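Putative ketosteroid isomerase (Parabacteroides distasonis ATCC 8503, PDB 3KE7) is a putative ketosteroid isomerase with an NTF2-like, SnoaL-type fold, whose natural substrate and reaction are not established. Local coordinates at residues Ile44-Ser49 / Ile122-Trp127; Phe75-Pro80 / Leu91-Asp96; Lys105-Glu110 / His126-Lys131. One frame throughout, in Å; residues are numbered along the deposited sequence.

Contact 1. Residues Ile44-Ser49 / Ile122-Trp127; sequences IYFDPS and IIQTHW. With BCN (bicine), chain F.
The rings of F46 and H126 lie against each other as an offset stack, with centroids 4.5 Å apart and planes turned by 30°. The rim of the F46 ring does most of the touching: F46 CD2 comes within 3.6 Å of H126 ND1. F46 CB also sits over the imidazole face as a CH-pi contact. H126 CG stands anti to the backbone N (chi1 -165°), which brings the imidazole face against the F46 ring. The amide oxygen OE1 of Q124 meets the F46 ring at its edge, in the ring plane.

Y45 and T125 pair on the other side of the sheet. T125 CG2 packs obliquely on Y45 CD2, at 3.7 Å. Further along, Y45 CE2 approaches the rim of the W127 indole at CD1. One face of that indole is covered by bicine, whose C5 lies over its centre.

Backbone bonds hold these side chains in register. T125 N donates to I44 O at 2.9 Å, and W127 N reaches F46 O in a nearly straight bond of 178°. Beyond the strand, D47 OD2 takes the hydroxyl of Y45 at 2.7 Å from OH, and a second one from Y63. D47 OD1 accepts S49 N at 2.8 Å, which makes an Asx turn. H126 and Q124 are anchored by the second subunit: its T109 bonds to both, and its S128 bonds to H126 NE2. This is a parallel strand pair within the curved mixed sheet of an NTF2-like fold. One side of it meets the dimer partner and the other lines the bicine pocket.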
loop_
_atom_site.group_PDB
_atom_site.type_symbol
_atom_site.label_atom_id
_atom_site.label_comp_id
_atom_site.label_asym_id
_atom_site.label_seq_id
_atom_site.Cartn_x
_atom_site.Cartn_y
_atom_site.Cartn_z
ATOM N N ILE B 44 -2.834 -6.416 7.249
ATOM C CA ILE B 44 -3.193 -5.076 7.634
ATOM C C ILE B 44 -4.137 -4.576 6.548
ATOM O O ILE B 44 -3.874 -4.716 5.371
ATOM C CB ILE B 44 -1.944 -4.155 7.712
ATOM C CG1 ILE B 44 -0.899 -4.679 8.687
ATOM C CG2 ILE B 44 -2.341 -2.707 8.026
ATOM C CD1 ILE B 44 -1.335 -4.766 10.054
ATOM N N TYR B 45 -5.202 -3.896 6.940
ATOM C CA TYR B 45 -6.238 -3.449 6.003
ATOM C C TYR B 45 -6.763 -2.046 6.326
ATOM O O TYR B 45 -7.016 -1.691 7.494
ATOM C CB TYR B 45 -7.429 -4.437 6.116
ATOM C CG TYR B 45 -8.671 -4.103 5.298
ATOM C CD1 TYR B 45 -9.583 -3.196 5.771
ATOM C CD2 TYR B 45 -8.963 -4.755 4.068
ATOM C CE1 TYR B 45 -10.698 -2.878 5.070
ATOM C CE2 TYR B 45 -10.088 -4.455 3.371
ATOM C CZ TYR B 45 -10.949 -3.472 3.867
ATOM O OH TYR B 45 -12.110 -3.164 3.160
ATOM N N PHE B 46 -6.899 -1.235 5.271
ATOM C CA PHE B 46 -7.527 0.057 5.315
ATOM C C PHE B 46 -8.659 0.140 4.294
ATOM O O PHE B 46 -8.549 -0.362 3.180
ATOM C CB PHE B 46 -6.583 1.190 4.862
ATOM C CG PHE B 46 -5.324 1.393 5.647
ATOM C CD1 PHE B 46 -5.268 2.274 6.731
ATOM C CD2 PHE B 46 -4.135 0.822 5.238
ATOM C CE1 PHE B 46 -4.050 2.578 7.371
ATOM C CE2 PHE B 46 -2.931 1.140 5.935
ATOM C CZ PHE B 46 -2.908 2.009 6.951
ATOM N N ASP B 47 -9.706 0.883 4.658
ATOM C CA ASP B 47 -10.708 1.301 3.687
ATOM C C ASP B 47 -11.323 2.595 4.212
ATOM O O ASP B 47 -11.026 3.001 5.312
ATOM C CB ASP B 47 -11.754 0.225 3.300
ATOM C CG ASP B 47 -12.823 -0.025 4.340
ATOM O OD1 ASP B 47 -13.183 0.860 5.154
ATOM O OD2 ASP B 47 -13.442 -1.146 4.263
ATOM N N PRO B 48 -12.122 3.264 3.417
ATOM C CA PRO B 48 -12.612 4.589 3.818
ATOM C C PRO B 48 -13.578 4.630 4.954
ATOM O O PRO B 48 -13.930 5.745 5.367
ATOM C CB PRO B 48 -13.291 5.107 2.539
ATOM C CG PRO B 48 -12.613 4.395 1.450
ATOM C CD PRO B 48 -12.409 3.021 1.992
ATOM N N SER B 49 -14.005 3.481 5.474
ATOM C CA SER B 49 -14.961 3.511 6.577
ATOM C C SER B 49 -14.315 3.334 7.939
ATOM O O SER B 49 -14.975 3.481 8.945
ATOM C CB SER B 49 -16.001 2.421 6.408
ATOM O OG SER B 49 -15.444 1.194 6.769
ATOM N N ILE B 122 -2.496 -12.277 0.661
ATOM C CA ILE B 122 -2.511 -10.853 0.902
ATOM C C ILE B 122 -2.071 -10.568 2.362
ATOM O O ILE B 122 -2.625 -11.101 3.324
ATOM C CB ILE B 122 -3.906 -10.249 0.643
ATOM C CG1 ILE B 122 -4.246 -10.370 -0.840
ATOM C CG2 ILE B 122 -3.970 -8.774 1.085
ATOM C CD1 ILE B 122 -5.702 -10.001 -1.159
ATOM N N ILE B 123 -1.057 -9.704 2.481
ATOM C CA ILE B 123 -0.568 -9.240 3.756
ATOM C C ILE B 123 -0.907 -7.764 4.007
ATOM O O ILE B 123 -0.812 -7.309 5.124
ATOM C CB ILE B 123 0.931 -9.477 3.974
ATOM C CG1 ILE B 123 1.787 -8.654 3.047
ATOM C CG2 ILE B 123 1.214 -10.973 3.745
ATOM C CD1 ILE B 123 3.279 -8.619 3.482
ATOM N N GLN B 124 -1.341 -7.049 2.997
ATOM C CA GLN B 124 -1.753 -5.657 3.173
ATOM C C GLN B 124 -2.729 -5.260 2.101
ATOM O O GLN B 124 -2.510 -5.539 0.925
ATOM C CB GLN B 124 -0.531 -4.718 3.125
ATOM C CG GLN B 124 -0.820 -3.272 3.505
ATOM C CD GLN B 124 -1.481 -2.380 2.460
ATOM O OE1 GLN B 124 -1.987 -1.347 2.828
ATOM N NE2 GLN B 124 -1.460 -2.787 1.140
ATOM N N THR B 125 -3.779 -4.540 2.499
ATOM C CA THR B 125 -4.798 -4.041 1.584
ATOM C C THR B 125 -5.078 -2.595 1.953
ATOM O O THR B 125 -5.284 -2.263 3.144
ATOM C CB THR B 125 -6.111 -4.831 1.720
ATOM O OG1 THR B 125 -5.871 -6.194 1.362
ATOM C CG2 THR B 125 -7.198 -4.207 0.909
ATOM N N HIS B 126 -5.078 -1.724 0.955
ATOM C CA HIS B 126 -5.439 -0.321 1.131
ATOM C C HIS B 126 -6.383 0.077 0.011
ATOM O O HIS B 126 -5.979 0.196 -1.141
ATOM C CB HIS B 126 -4.187 0.583 1.118
ATOM C CG HIS B 126 -4.413 1.986 1.640
ATOM N ND1 HIS B 126 -3.411 2.687 2.300
ATOM C CD2 HIS B 126 -5.466 2.843 1.530
ATOM C CE1 HIS B 126 -3.864 3.910 2.577
ATOM N NE2 HIS B 126 -5.118 4.008 2.180
ATOM N N TRP B 127 -7.672 0.257 0.364
ATOM C CA TRP B 127 -8.687 0.741 -0.535
ATOM C C TRP B 127 -8.965 2.195 -0.206
ATOM O O TRP B 127 -9.142 2.533 0.977
ATOM C CB TRP B 127 -10.015 -0.024 -0.362
ATOM C CG TRP B 127 -10.016 -1.411 -0.898
ATOM C CD1 TRP B 127 -9.879 -2.553 -0.217
ATOM C CD2 TRP B 127 -10.148 -1.771 -2.279
ATOM N NE1 TRP B 127 -9.939 -3.626 -1.077
ATOM C CE2 TRP B 127 -10.124 -3.168 -2.353
ATOM C CE3 TRP B 127 -10.364 -1.046 -3.442
ATOM C CZ2 TRP B 127 -10.220 -3.856 -3.566
ATOM C CZ3 TRP B 127 -10.512 -1.718 -4.655
ATOM C CH2 TRP B 127 -10.411 -3.117 -4.708
HETATM N N1 BCN F . -14.477 -3.256 -2.001
HETATM C C1 BCN F . -14.736 -2.793 -0.631
HETATM C C2 BCN F . -16.164 -2.229 -0.515
HETATM O O21 BCN F . -16.512 -1.607 0.511
HETATM O O22 BCN F . -16.952 -2.410 -1.469
HETATM C C3 BCN F . -13.594 -4.434 -2.001
HETATM C C4 BCN F . -14.394 -5.707 -1.721
HETATM O O4 BCN F . -15.513 -5.676 -2.620
HETATM C C5 BCN F . -13.845 -2.167 -2.727
HETATM C C6 BCN F . -14.016 -2.369 -4.210
HETATM O O6 BCN F . -15.401 -2.684 -4.517
#

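Contact 2. Residues Phe75-Pro80 / Leu91-Asp96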
loop_
_atom_site.group_PDB
_atom_site.type_symbol
_atom_site.label_atom_id
_atom_site.label_comp_id
_atom_site.label_asym_id
_atom_site.label_seq_id
_atom_site.Cartn_x
_atom_site.Cartn_y
_atom_site.Cartn_z
ATOM N N PHE B 75 -17.250 -4.176 -12.927
ATOM C CA PHE B 75 -16.156 -3.307 -12.522
ATOM C C PHE B 75 -15.088 -3.356 -13.580
ATOM O O PHE B 75 -14.983 -4.328 -14.294
ATOM C CB PHE B 75 -15.593 -3.732 -11.148
ATOM C CG PHE B 75 -15.055 -5.166 -11.085
ATOM C CD1 PHE B 75 -13.820 -5.498 -11.635
ATOM C CD2 PHE B 75 -15.773 -6.169 -10.421
ATOM C CE1 PHE B 75 -13.307 -6.822 -11.533
ATOM C CE2 PHE B 75 -15.281 -7.477 -10.336
ATOM C CZ PHE B 75 -14.036 -7.798 -10.892
ATOM N N ASP B 76 -14.305 -2.266 -13.691
ATOM C CA ASP B 76 -13.192 -2.148 -14.631
ATOM C C ASP B 76 -11.905 -1.907 -13.816
ATOM O O ASP B 76 -11.830 -0.901 -13.084
ATOM C CB ASP B 76 -13.344 -0.924 -15.553
ATOM C CG ASP B 76 -14.568 -0.990 -16.460
ATOM O OD1 ASP B 76 -14.926 -2.090 -16.944
ATOM O OD2 ASP B 76 -15.150 0.090 -16.715
HETATM N N MSE B 77 -10.895 -2.765 -14.006
HETATM C CA MSE B 77 -9.586 -2.604 -13.354
HETATM C C MSE B 77 -8.655 -1.811 -14.269
HETATM O O MSE B 77 -8.264 -2.267 -15.348
HETATM C CB MSE B 77 -8.985 -3.959 -12.953
HETATM C CG MSE B 77 -7.582 -3.851 -12.339
HETATM SE SE MSE B 77 -6.924 -5.585 -11.693
HETATM C CE MSE B 77 -8.153 -5.908 -10.192
ATOM N N ILE B 78 -8.216 -0.641 -13.787
ATOM C CA ILE B 78 -7.522 0.326 -14.574
ATOM C C ILE B 78 -6.020 0.334 -14.330
ATOM O O ILE B 78 -5.594 0.502 -13.175
ATOM C CB ILE B 78 -8.121 1.716 -14.239
ATOM C CG1 ILE B 78 -9.615 1.748 -14.629
ATOM C CG2 ILE B 78 -7.359 2.818 -14.921
ATOM C CD1 ILE B 78 -10.422 2.857 -13.966
ATOM N N ARG B 79 -5.240 0.055 -15.385
ATOM C CA ARG B 79 -3.753 0.044 -15.379
ATOM C C ARG B 79 -3.139 -0.730 -14.195
ATOM O O ARG B 79 -2.316 -0.250 -13.492
ATOM C CB ARG B 79 -3.187 1.459 -15.415
ATOM C CG ARG B 79 -3.736 2.357 -16.558
ATOM C CD ARG B 79 -2.775 3.529 -16.903
ATOM N NE ARG B 79 -2.223 4.193 -15.711
ATOM C CZ ARG B 79 -2.807 5.175 -15.029
ATOM N NH1 ARG B 79 -3.965 5.657 -15.399
ATOM N NH2 ARG B 79 -2.231 5.651 -13.933
ATOM N N PRO B 80 -3.550 -1.978 -14.015
ATOM C CA PRO B 80 -2.919 -2.691 -12.933
ATOM C C PRO B 80 -1.416 -2.861 -13.156
ATOM O O PRO B 80 -0.968 -3.208 -14.307
ATOM C CB PRO B 80 -3.612 -4.058 -12.970
ATOM C CG PRO B 80 -4.118 -4.242 -14.384
ATOM C CD PRO B 80 -4.492 -2.802 -14.797
ATOM N N LEU B 91 0.607 -5.145 -5.940
ATOM C CA LEU B 91 -0.395 -4.873 -6.982
ATOM C C LEU B 91 -1.052 -3.541 -6.719
ATOM O O LEU B 91 -1.615 -3.303 -5.644
ATOM C CB LEU B 91 -1.437 -5.987 -7.010
ATOM C CG LEU B 91 -2.679 -5.702 -7.843
ATOM C CD1 LEU B 91 -2.348 -5.547 -9.353
ATOM C CD2 LEU B 91 -3.735 -6.802 -7.597
ATOM N N THR B 92 -0.970 -2.659 -7.678
ATOM C CA THR B 92 -1.631 -1.353 -7.577
ATOM C C THR B 92 -2.555 -1.178 -8.778
ATOM O O THR B 92 -2.234 -1.579 -9.915
ATOM C CB THR B 92 -0.638 -0.175 -7.498
ATOM O OG1 THR B 92 0.280 -0.273 -8.577
ATOM C CG2 THR B 92 0.153 -0.230 -6.174
ATOM N N PHE B 93 -3.718 -0.574 -8.554
ATOM C CA PHE B 93 -4.656 -0.353 -9.620
ATOM C C PHE B 93 -5.708 0.674 -9.187
ATOM O O PHE B 93 -5.843 0.988 -7.984
ATOM C CB PHE B 93 -5.338 -1.673 -10.056
ATOM C CG PHE B 93 -6.107 -2.413 -8.964
ATOM C CD1 PHE B 93 -5.451 -3.294 -8.128
ATOM C CD2 PHE B 93 -7.492 -2.281 -8.837
ATOM C CE1 PHE B 93 -6.143 -3.984 -7.130
ATOM C CE2 PHE B 93 -8.196 -2.982 -7.866
ATOM C CZ PHE B 93 -7.489 -3.821 -6.993
ATOM N N ASN B 94 -6.460 1.131 -10.182
ATOM C CA ASN B 94 -7.675 1.845 -9.959
ATOM C C ASN B 94 -8.816 0.924 -10.355
ATOM O O ASN B 94 -8.613 0.012 -11.186
ATOM C CB ASN B 94 -7.666 3.171 -10.728
ATOM C CG ASN B 94 -6.780 4.178 -10.064
ATOM O OD1 ASN B 94 -5.611 4.325 -10.410
ATOM N ND2 ASN B 94 -7.296 4.771 -8.982
ATOM N N LEU B 95 -9.974 1.133 -9.772
ATOM C CA LEU B 95 -11.110 0.274 -10.049
ATOM C C LEU B 95 -12.369 1.077 -10.152
ATOM O O LEU B 95 -12.710 1.786 -9.231
ATOM C CB LEU B 95 -11.287 -0.746 -8.925
ATOM C CG LEU B 95 -12.312 -1.905 -9.169
ATOM C CD1 LEU B 95 -11.707 -2.892 -10.108
ATOM C CD2 LEU B 95 -12.659 -2.597 -7.848
ATOM N N ASP B 96 -13.065 0.986 -11.287
ATOM C CA ASP B 96 -14.420 1.565 -11.395
ATOM C C ASP B 96 -15.462 0.421 -11.072
ATOM O O ASP B 96 -15.497 -0.539 -11.769
ATOM C CB ASP B 96 -14.657 2.130 -12.794
ATOM C CG ASP B 96 -13.884 3.415 -13.079
ATOM O OD1 ASP B 96 -13.292 4.031 -12.167
ATOM O OD2 ASP B 96 -13.860 3.784 -14.270
HETATM O O HOH W 1 -15.143 2.599 -16.292
HETATM O O HOH W 2 -4.292 2.862 -12.262
#
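M77 and F93 meet with the end of the selenomethionine chain laid on the phenyl ring. M77 CE lies over the ring centre, 3.8 Å from the F93 centroid and 12° off the normal. The selenium stands over the same ring, a Met-aromatic contact. The M77 chain runs extended through chi2 and bends at chi3 (-68°), which folds the methyl down onto the face. On the same side of the sheet L95 CD1 packs obliquely against the F75 ring, 3.7 Å from F75 CD1. L95 also belongs to the bicine pocket.

The opposite side is more polar. I78 CD1 rests against the carboxylate of D96. Water 1 donates to both D76 and D96, 2.7 Å from D96 OD2, bridging two like charges. D96 OD1 has a salt bridge to K105. Water 2 links I78 O to N94 OD1. N94 ND2 donates to N107 OD1, and N94 OD1 also takes K53 N of the second subunit. Paired backbone bonds join the antiparallel strands, among them I78 N to N94 O at 2.7 Å. The contact therefore has an apolar side turned to L27 of helix 15-28, and a polar side where water and K105 probably ease the repulsion between the aspartates.

Contact 3. Residues Lys105-Glu110 / His126-Lys131. With BCN (bicine), chain F.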
loop_
_atom_site.group_PDB
_atom_site.type_symbol
_atom_site.label_atom_id
_atom_site.label_comp_id
_atom_site.label_asym_id
_atom_site.label_seq_id
_atom_site.Cartn_x
_atom_site.Cartn_y
_atom_site.Cartn_z
ATOM N N LYS B 105 -15.442 4.906 -7.798
ATOM C CA LYS B 105 -14.059 4.886 -8.301
ATOM C C LYS B 105 -13.095 4.718 -7.118
ATOM O O LYS B 105 -13.119 5.506 -6.177
ATOM C CB LYS B 105 -13.749 6.178 -9.092
ATOM C CG LYS B 105 -14.639 6.434 -10.325
ATOM C CD LYS B 105 -14.268 7.750 -10.978
ATOM C CE LYS B 105 -12.907 7.631 -11.682
ATOM N NZ LYS B 105 -12.951 6.702 -12.851
ATOM N N TRP B 106 -12.236 3.705 -7.228
ATOM C CA TRP B 106 -11.328 3.315 -6.172
ATOM C C TRP B 106 -9.860 3.346 -6.601
ATOM O O TRP B 106 -9.535 3.146 -7.745
ATOM C CB TRP B 106 -11.600 1.857 -5.763
ATOM C CG TRP B 106 -12.942 1.540 -5.196
ATOM C CD1 TRP B 106 -14.036 1.085 -5.891
ATOM C CD2 TRP B 106 -13.332 1.587 -3.820
ATOM N NE1 TRP B 106 -15.083 0.852 -5.032
ATOM C CE2 TRP B 106 -14.674 1.136 -3.751
ATOM C CE3 TRP B 106 -12.673 1.922 -2.632
ATOM C CZ2 TRP B 106 -15.374 1.050 -2.544
ATOM C CZ3 TRP B 106 -13.381 1.836 -1.436
ATOM C CH2 TRP B 106 -14.712 1.398 -1.407
ATOM N N ASN B 107 -9.025 3.606 -5.600
ATOM C CA ASN B 107 -7.580 3.363 -5.594
ATOM C C ASN B 107 -7.368 2.080 -4.758
ATOM O O ASN B 107 -8.035 1.879 -3.733
ATOM C CB ASN B 107 -6.868 4.477 -4.840
ATOM C CG ASN B 107 -7.099 5.842 -5.414
ATOM O OD1 ASN B 107 -6.841 6.089 -6.601
ATOM N ND2 ASN B 107 -7.521 6.781 -4.552
ATOM N N CYS B 108 -6.418 1.254 -5.159
ATOM C CA CYS B 108 -6.088 0.067 -4.397
ATOM C C CYS B 108 -4.616 -0.312 -4.446
ATOM O O CYS B 108 -4.022 -0.380 -5.542
ATOM C CB CYS B 108 -6.919 -1.122 -4.867
ATOM S SG CYS B 108 -6.735 -2.614 -3.818
ATOM N N THR B 109 -4.070 -0.602 -3.267
ATOM C CA THR B 109 -2.794 -1.251 -3.134
ATOM C C THR B 109 -2.995 -2.576 -2.401
ATOM O O THR B 109 -3.486 -2.582 -1.253
ATOM C CB THR B 109 -1.814 -0.425 -2.339
ATOM O OG1 THR B 109 -1.691 0.861 -2.933
ATOM C CG2 THR B 109 -0.423 -1.122 -2.249
ATOM N N GLU B 110 -2.570 -3.669 -2.997
ATOM C CA GLU B 110 -2.534 -4.969 -2.360
ATOM C C GLU B 110 -1.071 -5.400 -2.300
ATOM O O GLU B 110 -0.324 -5.213 -3.295
ATOM C CB GLU B 110 -3.308 -6.044 -3.157
ATOM C CG GLU B 110 -4.716 -5.751 -3.460
ATOM C CD GLU B 110 -5.647 -6.035 -2.305
ATOM O OE1 GLU B 110 -5.152 -6.178 -1.177
ATOM O OE2 GLU B 110 -6.899 -6.132 -2.534
ATOM N N HIS B 126 -5.078 -1.724 0.955
ATOM C CA HIS B 126 -5.439 -0.321 1.131
ATOM C C HIS B 126 -6.383 0.077 0.011
ATOM O O HIS B 126 -5.979 0.196 -1.141
ATOM C CB HIS B 126 -4.187 0.583 1.118
ATOM C CG HIS B 126 -4.413 1.986 1.640
ATOM N ND1 HIS B 126 -3.411 2.687 2.300
ATOM C CD2 HIS B 126 -5.466 2.843 1.530
ATOM C CE1 HIS B 126 -3.864 3.910 2.577
ATOM N NE2 HIS B 126 -5.118 4.008 2.180
ATOM N N TRP B 127 -7.672 0.257 0.364
ATOM C CA TRP B 127 -8.687 0.741 -0.535
ATOM C C TRP B 127 -8.965 2.195 -0.206
ATOM O O TRP B 127 -9.142 2.533 0.977
ATOM C CB TRP B 127 -10.015 -0.024 -0.362
ATOM C CG TRP B 127 -10.016 -1.411 -0.898
ATOM C CD1 TRP B 127 -9.879 -2.553 -0.217
ATOM C CD2 TRP B 127 -10.148 -1.771 -2.279
ATOM N NE1 TRP B 127 -9.939 -3.626 -1.077
ATOM C CE2 TRP B 127 -10.124 -3.168 -2.353
ATOM C CE3 TRP B 127 -10.364 -1.046 -3.442
ATOM C CZ2 TRP B 127 -10.220 -3.856 -3.566
ATOM C CZ3 TRP B 127 -10.512 -1.718 -4.655
ATOM C CH2 TRP B 127 -10.411 -3.117 -4.708
ATOM N N SER B 128 -9.004 3.070 -1.212
ATOM C CA SER B 128 -9.440 4.448 -0.965
ATOM C C SER B 128 -10.310 4.908 -2.119
ATOM O O SER B 128 -10.229 4.366 -3.240
ATOM C CB SER B 128 -8.244 5.384 -0.703
ATOM O OG SER B 128 -7.429 5.579 -1.836
ATOM N N TYR B 129 -11.123 5.950 -1.873
ATOM C CA TYR B 129 -11.896 6.545 -2.958
ATOM C C TYR B 129 -11.014 7.430 -3.806
ATOM O O TYR B 129 -10.135 8.087 -3.318
ATOM C CB TYR B 129 -13.017 7.417 -2.421
ATOM C CG TYR B 129 -14.034 6.706 -1.576
ATOM C CD1 TYR B 129 -14.678 5.588 -2.037
ATOM C CD2 TYR B 129 -14.427 7.245 -0.340
ATOM C CE1 TYR B 129 -15.686 4.963 -1.273
ATOM C CE2 TYR B 129 -15.435 6.622 0.426
ATOM C CZ TYR B 129 -16.013 5.475 -0.051
ATOM O OH TYR B 129 -17.020 4.862 0.673
ATOM N N VAL B 130 -11.334 7.480 -5.093
ATOM C CA VAL B 130 -10.699 8.414 -6.010
ATOM C C VAL B 130 -11.315 9.788 -5.774
ATOM O O VAL B 130 -12.547 9.960 -5.883
ATOM C CB VAL B 130 -10.909 8.026 -7.482
ATOM C CG1 VAL B 130 -10.506 9.166 -8.458
ATOM C CG2 VAL B 130 -10.128 6.728 -7.845
ATOM N N LYS B 131 -10.470 10.772 -5.447
ATOM C CA LYS B 131 -10.884 12.172 -5.325
ATOM C C LYS B 131 -12.195 12.335 -4.554
ATOM O O LYS B 131 -13.173 12.925 -5.082
ATOM C CB LYS B 131 -11.005 12.770 -6.736
ATOM C CG LYS B 131 -9.667 12.802 -7.436
ATOM C CD LYS B 131 -9.764 13.285 -8.899
ATOM C CE LYS B 131 -9.936 14.744 -8.973
ATOM N NZ LYS B 131 -9.860 15.216 -10.395
HETATM N N1 BCN F . -14.477 -3.256 -2.001
HETATM C C1 BCN F . -14.736 -2.793 -0.631
HETATM C C2 BCN F . -16.164 -2.229 -0.515
HETATM O O21 BCN F . -16.512 -1.607 0.511
HETATM O O22 BCN F . -16.952 -2.410 -1.469
HETATM C C3 BCN F . -13.594 -4.434 -2.001
HETATM C C4 BCN F . -14.394 -5.707 -1.721
HETATM O O4 BCN F . -15.513 -5.676 -2.620
HETATM C C5 BCN F . -13.845 -2.167 -2.727
HETATM C C6 BCN F . -14.016 -2.369 -4.210
HETATM O O6 BCN F . -15.401 -2.684 -4.517
HETATM O O HOH W 3 -7.575 9.712 -5.405
HETATM O O HOH W 4 -9.098 -6.391 -0.971
#
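Strands 105-110 and 126-129 run antiparallel, with an angle of 156° between their directions. N107 with S128 and T109 with H126 are hydrogen-bonded pairs. W106 with Y129 and C108 with W127 are non-hydrogen-bonded pairs. N107 N gives S128 O a bond of 2.8 Å. Past the strand end, V130 N still donates to K105 O, at 2.9 Å.

On the pocket side W127 turns its edge toward the face of W106, with the planes 76° apart. Bicine sits in the angle between the two indoles. Its C6 lies 3.5 Å from W106 NE1, and its C5 lies over one face of W106, toward the rim. Behind the W127 indole C108 SG stands over the centre of the six-membered ring, 3.6 Å from the centroid. With chi1 at -172°, trans to N, the C108 sulfur reaches under the indole. Y129 CE1 packs on the back of W106, 3.7 Å from CH2. Water 4 lies in the plane of the W127 ring at its edge. It accepts from W127 NE1 at 2.9 Å and donates to E110 OE2, while E110 OE1 is bonded to T125.

On the other side N107 ND2 donates to water 3, which also takes K131 N. V130 CG2 fits against N107 OD1 at 3.6 Å. That oxygen accepts from N94 of strand 88-99. S128 OG bonds to H126 of the second subunit. The hairpin thus lies between strands 43-46 and 88-99, with E23 and L27 of helix 15-28 packed on W127 and the second subunit against its other side.

How the contacts relate
From the N terminus the chain passes helices 3-7, 15-28 and 34-38 before it enters strand 43-46. Contact 1 joins this strand to the last one, 120-129, and closes the longest loop. Contact 2 is nested inside that loop and closes the hairpin of strands 74-85 and 88-99. Contact 3 opens after contact 2 has closed. It pairs strand 102-114 with strand 120-129 and so ends on the same strand as contact 1, sharing H126 and W127. The neighbouring strands 88-99 and 102-114 join contact 2 to contact 3. W127 CH2 also packs on F93 CZ at 3.8 Å. Together the three tie five strands of one sheet, and all reach the second subunit.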